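Local structure of histidine acid phosphatase (Hafnia alvei, 4ARU) at residues K268-L282 / F398-L412. The protein belongs to branch 2 of the histidine phosphatase superfamily and is a histidine acid phosphatase also known as a phytase. Residues are numbered along the deposited sequence; the frame is centred on the assembly and turned at random.
Sequences KHNGTPLLQTIAHAL and FSRLVSHSVEPACQL
Thr272 and Val406 bring the two backbones closest, where helix 398-405, antiparallel to helix 268-282 with axes 10.3 Å apart, gives way to a tail that crosses the kinked helix. Thr272 OG1 sits beside its own backbone N, which lets it donate to Lys268 O while accepting from Glu407 N at 2.9 Å, almost straight at 174°. With CG anti to the backbone N (chi1 174°), Glu407 lays that methylene over one face of the His269 ring in a CH-pi contact; the bend at chi2 then turns its carboxylate so that OE1 meets Lys268 NZ through a water and a long salt bridge of 3.6 Å. Cys410 SG approaches the same ring obliquely, 3.5 Å from His269 CD2. The amides of Gln276 and Gln411 are turned 66° apart: Gln411 NE2 donates to Gln276 OE1 (3.0 Å) from above the carbonyl plane, whereas Gln276 NE2 turns to Thr287 O. Between the helices Leu275 and Val402 meet tip to tip, CG to CG1 at 3.8 Å, and Leu282 CD1 comes obliquely to CE2 of the Phe398 ring. On the sheet side, Leu282 and Phe398 both touch Phe338. The arrangement is a helix pair packed against the central mixed sheet of the histidine phosphatase fold, its C-terminal tail tied down by the Cys135-Cys410 disulfide.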
loop_
_atom_site.group_PDB
_atom_site.type_symbol
_atom_site.label_atom_id
_atom_site.label_comp_id
_atom_site.label_asym_id
_atom_site.label_seq_id
_atom_site.Cartn_x
_atom_site.Cartn_y
_atom_site.Cartn_z
ATOM N N LYS A 268 1.981 1.320 14.482
ATOM C CA LYS A 268 3.279 1.817 14.949
ATOM C C LYS A 268 4.266 0.691 15.166
ATOM O O LYS A 268 5.474 0.928 15.056
ATOM C CB LYS A 268 3.155 2.680 16.196
ATOM C CG LYS A 268 2.834 1.895 17.435
ATOM C CD LYS A 268 2.433 2.800 18.568
ATOM C CE LYS A 268 2.369 2.049 19.862
ATOM N NZ LYS A 268 2.159 2.926 21.058
ATOM N N HIS A 269 3.796 -0.524 15.468
ATOM C CA HIS A 269 4.719 -1.645 15.656
ATOM C C HIS A 269 5.241 -2.106 14.309
ATOM O O HIS A 269 6.376 -2.583 14.243
ATOM C CB HIS A 269 4.078 -2.798 16.434
ATOM C CG HIS A 269 4.045 -2.579 17.901
ATOM N ND1 HIS A 269 3.063 -1.834 18.536
ATOM C CD2 HIS A 269 4.884 -2.992 18.879
ATOM C CE1 HIS A 269 3.324 -1.774 19.825
ATOM N NE2 HIS A 269 4.393 -2.507 20.070
ATOM N N ASN A 270 4.434 -2.033 13.257
ATOM C CA ASN A 270 4.841 -2.519 11.939
ATOM C C ASN A 270 5.457 -1.430 11.085
ATOM O O ASN A 270 6.198 -1.743 10.142
ATOM C CB ASN A 270 3.663 -3.164 11.234
ATOM C CG ASN A 270 3.227 -4.471 11.880
ATOM O OD1 ASN A 270 3.905 -5.469 11.768
ATOM N ND2 ASN A 270 2.088 -4.461 12.574
ATOM N N GLY A 271 5.170 -0.165 11.428
ATOM C CA GLY A 271 5.503 0.971 10.603
ATOM C C GLY A 271 6.603 1.889 11.070
ATOM O O GLY A 271 6.976 2.806 10.340
ATOM N N THR A 272 7.085 1.697 12.276
ATOM C CA THR A 272 8.089 2.605 12.853
ATOM C C THR A 272 9.342 2.701 11.964
ATOM O O THR A 272 9.768 3.811 11.640
ATOM C CB THR A 272 8.357 2.321 14.338
ATOM O OG1 THR A 272 7.247 2.856 15.080
ATOM C CG2 THR A 272 9.556 2.988 14.805
ATOM N N PRO A 273 9.943 1.567 11.572
ATOM C CA PRO A 273 11.128 1.722 10.735
ATOM C C PRO A 273 10.887 2.505 9.474
ATOM O O PRO A 273 11.728 3.355 9.101
ATOM C CB PRO A 273 11.541 0.267 10.464
ATOM C CG PRO A 273 11.163 -0.413 11.764
ATOM C CD PRO A 273 9.795 0.197 12.090
ATOM N N LEU A 274 9.804 2.266 8.799
ATOM C CA LEU A 274 9.556 2.981 7.572
ATOM C C LEU A 274 9.310 4.449 7.814
ATOM O O LEU A 274 9.802 5.312 7.065
ATOM C CB LEU A 274 8.398 2.355 6.775
ATOM C CG LEU A 274 8.712 1.196 5.832
ATOM C CD1 LEU A 274 7.425 0.544 5.358
ATOM C CD2 LEU A 274 9.532 1.722 4.662
ATOM N N LEU A 275 8.513 4.767 8.824
ATOM C CA LEU A 275 8.229 6.183 9.067
ATOM C C LEU A 275 9.516 6.904 9.452
ATOM O O LEU A 275 9.751 8.045 8.989
ATOM C CB LEU A 275 7.130 6.388 10.109
ATOM C CG LEU A 275 6.644 7.846 10.229
ATOM C CD1 LEU A 275 6.012 8.298 8.957
ATOM C CD2 LEU A 275 5.655 7.948 11.378
ATOM N N GLN A 276 10.357 6.296 10.279
ATOM C CA GLN A 276 11.608 6.945 10.623
ATOM C C GLN A 276 12.479 7.160 9.378
ATOM O O GLN A 276 13.117 8.211 9.217
ATOM C CB GLN A 276 12.380 6.091 11.662
ATOM C CG GLN A 276 13.535 6.749 12.358
ATOM C CD GLN A 276 13.124 7.500 13.605
ATOM O OE1 GLN A 276 11.909 7.772 13.888
ATOM N NE2 GLN A 276 14.109 7.826 14.373
ATOM N N THR A 277 12.558 6.145 8.529
ATOM C CA THR A 277 13.335 6.215 7.297
ATOM C C THR A 277 12.844 7.336 6.368
ATOM O O THR A 277 13.633 8.130 5.845
ATOM C CB THR A 277 13.309 4.859 6.599
ATOM O OG1 THR A 277 13.983 3.928 7.443
ATOM C CG2 THR A 277 14.047 4.846 5.278
ATOM N N ILE A 278 11.534 7.401 6.205
ATOM C CA ILE A 278 10.918 8.441 5.367
ATOM C C ILE A 278 11.204 9.827 5.926
ATOM O O ILE A 278 11.675 10.744 5.210
ATOM C CB ILE A 278 9.391 8.208 5.255
ATOM C CG1 ILE A 278 9.133 6.970 4.413
ATOM C CG2 ILE A 278 8.696 9.426 4.644
ATOM C CD1 ILE A 278 7.752 6.387 4.507
ATOM N N ALA A 279 10.975 10.005 7.224
ATOM C CA ALA A 279 11.224 11.279 7.857
ATOM C C ALA A 279 12.686 11.703 7.733
ATOM O O ALA A 279 13.016 12.854 7.399
ATOM C CB ALA A 279 10.822 11.224 9.330
ATOM N N HIS A 280 13.597 10.801 8.047
ATOM C CA HIS A 280 15.003 11.066 7.915
ATOM C C HIS A 280 15.370 11.491 6.479
ATOM O O HIS A 280 16.104 12.461 6.261
ATOM C CB HIS A 280 15.799 9.825 8.314
ATOM C CG HIS A 280 17.260 10.023 8.177
ATOM N ND1 HIS A 280 17.945 9.704 7.032
ATOM C CD2 HIS A 280 18.167 10.566 9.015
ATOM C CE1 HIS A 280 19.216 10.029 7.167
ATOM N NE2 HIS A 280 19.383 10.541 8.372
ATOM N N ALA A 281 14.778 10.810 5.504
ATOM C CA ALA A 281 15.075 11.082 4.077
ATOM C C ALA A 281 14.550 12.461 3.689
ATOM O O ALA A 281 15.101 13.099 2.794
ATOM C CB ALA A 281 14.489 10.055 3.185
ATOM N N LEU A 282 13.510 12.942 4.381
ATOM C CA LEU A 282 12.927 14.260 4.108
ATOM C C LEU A 282 13.649 15.381 4.812
ATOM O O LEU A 282 13.364 16.557 4.557
ATOM C CB LEU A 282 11.449 14.265 4.481
ATOM C CG LEU A 282 10.537 13.371 3.669
ATOM C CD1 LEU A 282 9.189 13.157 4.351
ATOM C CD2 LEU A 282 10.298 13.942 2.289
ATOM N N PHE A 398 6.116 18.221 11.023
ATOM C CA PHE A 398 6.069 16.835 10.548
ATOM C C PHE A 398 6.999 15.982 11.407
ATOM O O PHE A 398 6.594 14.881 11.854
ATOM C CB PHE A 398 6.503 16.784 9.091
ATOM C CG PHE A 398 6.445 15.404 8.488
ATOM C CD1 PHE A 398 5.247 14.906 7.971
ATOM C CD2 PHE A 398 7.579 14.614 8.395
ATOM C CE1 PHE A 398 5.166 13.656 7.435
ATOM C CE2 PHE A 398 7.503 13.349 7.883
ATOM C CZ PHE A 398 6.317 12.879 7.368
ATOM N N SER A 399 8.213 16.455 11.649
ATOM C CA SER A 399 9.191 15.731 12.471
ATOM C C SER A 399 8.669 15.432 13.848
ATOM O O SER A 399 8.874 14.361 14.384
ATOM C CB SER A 399 10.475 16.521 12.596
ATOM O OG SER A 399 11.076 16.652 11.313
ATOM N N ARG A 400 7.979 16.404 14.436
ATOM C CA ARG A 400 7.508 16.244 15.823
ATOM C C ARG A 400 6.369 15.225 15.823
ATOM O O ARG A 400 6.296 14.339 16.699
ATOM C CB ARG A 400 7.042 17.596 16.418
ATOM C CG ARG A 400 6.754 17.504 17.911
ATOM C CD ARG A 400 8.037 17.410 18.706
ATOM N NE ARG A 400 8.754 18.685 18.858
ATOM C CZ ARG A 400 8.629 19.531 19.890
ATOM N NH1 ARG A 400 7.776 19.282 20.888
ATOM N NH2 ARG A 400 9.357 20.654 19.917
ATOM N N LEU A 401 5.505 15.275 14.817
ATOM C CA LEU A 401 4.450 14.287 14.669
ATOM C C LEU A 401 4.992 12.849 14.541
ATOM O O LEU A 401 4.493 11.899 15.188
ATOM C CB LEU A 401 3.528 14.621 13.513
ATOM C CG LEU A 401 2.693 15.878 13.660
ATOM C CD1 LEU A 401 1.963 16.093 12.350
ATOM C CD2 LEU A 401 1.671 15.725 14.779
ATOM N N VAL A 402 6.031 12.671 13.738
ATOM C CA VAL A 402 6.691 11.395 13.618
ATOM C C VAL A 402 7.242 10.959 14.955
ATOM O O VAL A 402 7.042 9.806 15.368
ATOM C CB VAL A 402 7.779 11.452 12.528
ATOM C CG1 VAL A 402 8.628 10.189 12.550
ATOM C CG2 VAL A 402 7.093 11.655 11.184
ATOM N N SER A 403 7.943 11.843 15.657
ATOM C CA SER A 403 8.551 11.513 16.935
ATOM C C SER A 403 7.554 11.028 17.981
ATOM O O SER A 403 7.898 10.186 18.809
ATOM C CB SER A 403 9.361 12.685 17.448
ATOM O OG SER A 403 8.551 13.729 18.020
ATOM N N HIS A 404 6.323 11.530 17.912
ATOM C CA HIS A 404 5.265 11.124 18.843
ATOM C C HIS A 404 4.510 9.893 18.360
ATOM O O HIS A 404 3.861 9.224 19.152
ATOM C CB HIS A 404 4.291 12.283 19.090
ATOM C CG HIS A 404 4.837 13.342 19.998
ATOM N ND1 HIS A 404 5.435 13.054 21.207
ATOM C CD2 HIS A 404 4.823 14.698 19.902
ATOM C CE1 HIS A 404 5.815 14.180 21.791
ATOM N NE2 HIS A 404 5.456 15.191 21.017
ATOM N N SER A 405 4.585 9.540 17.076
ATOM C CA SER A 405 3.837 8.383 16.572
ATOM C C SER A 405 4.634 7.066 16.563
ATOM O O SER A 405 4.049 6.016 16.725
ATOM C CB SER A 405 3.270 8.614 15.176
ATOM O OG SER A 405 4.266 8.607 14.215
ATOM N N VAL A 406 5.949 7.163 16.509
ATOM C CA VAL A 406 6.771 5.964 16.487
ATOM C C VAL A 406 6.715 5.244 17.811
ATOM O O VAL A 406 6.451 5.827 18.884
ATOM C CB VAL A 406 8.230 6.259 16.075
ATOM C CG1 VAL A 406 8.283 6.703 14.609
ATOM C CG2 VAL A 406 8.874 7.220 17.038
ATOM N N GLU A 407 6.976 3.944 17.728
ATOM C CA GLU A 407 7.191 3.115 18.903
ATOM C C GLU A 407 8.697 2.936 19.120
ATOM O O GLU A 407 9.348 2.315 18.305
ATOM C CB GLU A 407 6.545 1.764 18.717
ATOM C CG GLU A 407 6.800 0.711 19.789
ATOM C CD GLU A 407 6.690 1.249 21.203
ATOM O OE1 GLU A 407 5.553 1.748 21.523
ATOM O OE2 GLU A 407 7.689 1.209 22.008
ATOM N N PRO A 408 9.244 3.505 20.181
ATOM C CA PRO A 408 10.691 3.403 20.336
ATOM C C PRO A 408 11.247 1.979 20.344
ATOM O O PRO A 408 12.366 1.763 19.872
ATOM C CB PRO A 408 10.942 4.054 21.673
ATOM C CG PRO A 408 9.832 5.040 21.825
ATOM C CD PRO A 408 8.652 4.363 21.222
ATOM N N ALA A 409 10.510 1.011 20.891
ATOM C CA ALA A 409 10.980 -0.382 20.902
ATOM C C ALA A 409 11.110 -0.987 19.513
ATOM O O ALA A 409 11.775 -2.024 19.368
ATOM C CB ALA A 409 10.059 -1.245 21.763
ATOM N N CYS A 410 10.496 -0.355 18.502
ATOM C CA CYS A 410 10.468 -0.882 17.162
ATOM C C CYS A 410 11.391 -0.151 16.211
ATOM O O CYS A 410 11.340 -0.418 15.017
ATOM C CB CYS A 410 9.031 -0.776 16.662
ATOM S SG CYS A 410 7.876 -1.822 17.592
ATOM N N GLN A 411 12.216 0.756 16.745
ATOM C CA GLN A 411 13.268 1.396 15.960
ATOM C C GLN A 411 14.349 0.380 15.596
ATOM O O GLN A 411 14.641 -0.530 16.368
ATOM C CB GLN A 411 13.863 2.585 16.706
ATOM C CG GLN A 411 12.868 3.700 16.956
ATOM C CD GLN A 411 12.631 4.638 15.763
ATOM O OE1 GLN A 411 13.026 4.390 14.593
ATOM N NE2 GLN A 411 11.920 5.708 16.037
ATOM N N LEU A 412 14.892 0.515 14.385
ATOM C CA LEU A 412 15.956 -0.402 13.972
ATOM C C LEU A 412 17.203 -0.166 14.805
ATOM O O LEU A 412 17.626 0.975 14.966
ATOM C CB LEU A 412 16.225 -0.273 12.481
ATOM C CG LEU A 412 15.071 -0.624 11.553
ATOM C CD1 LEU A 412 15.515 -0.550 10.104
ATOM C CD2 LEU A 412 14.427 -1.978 11.873
HETATM O O HOH W 1 3.147 0.513 22.506
#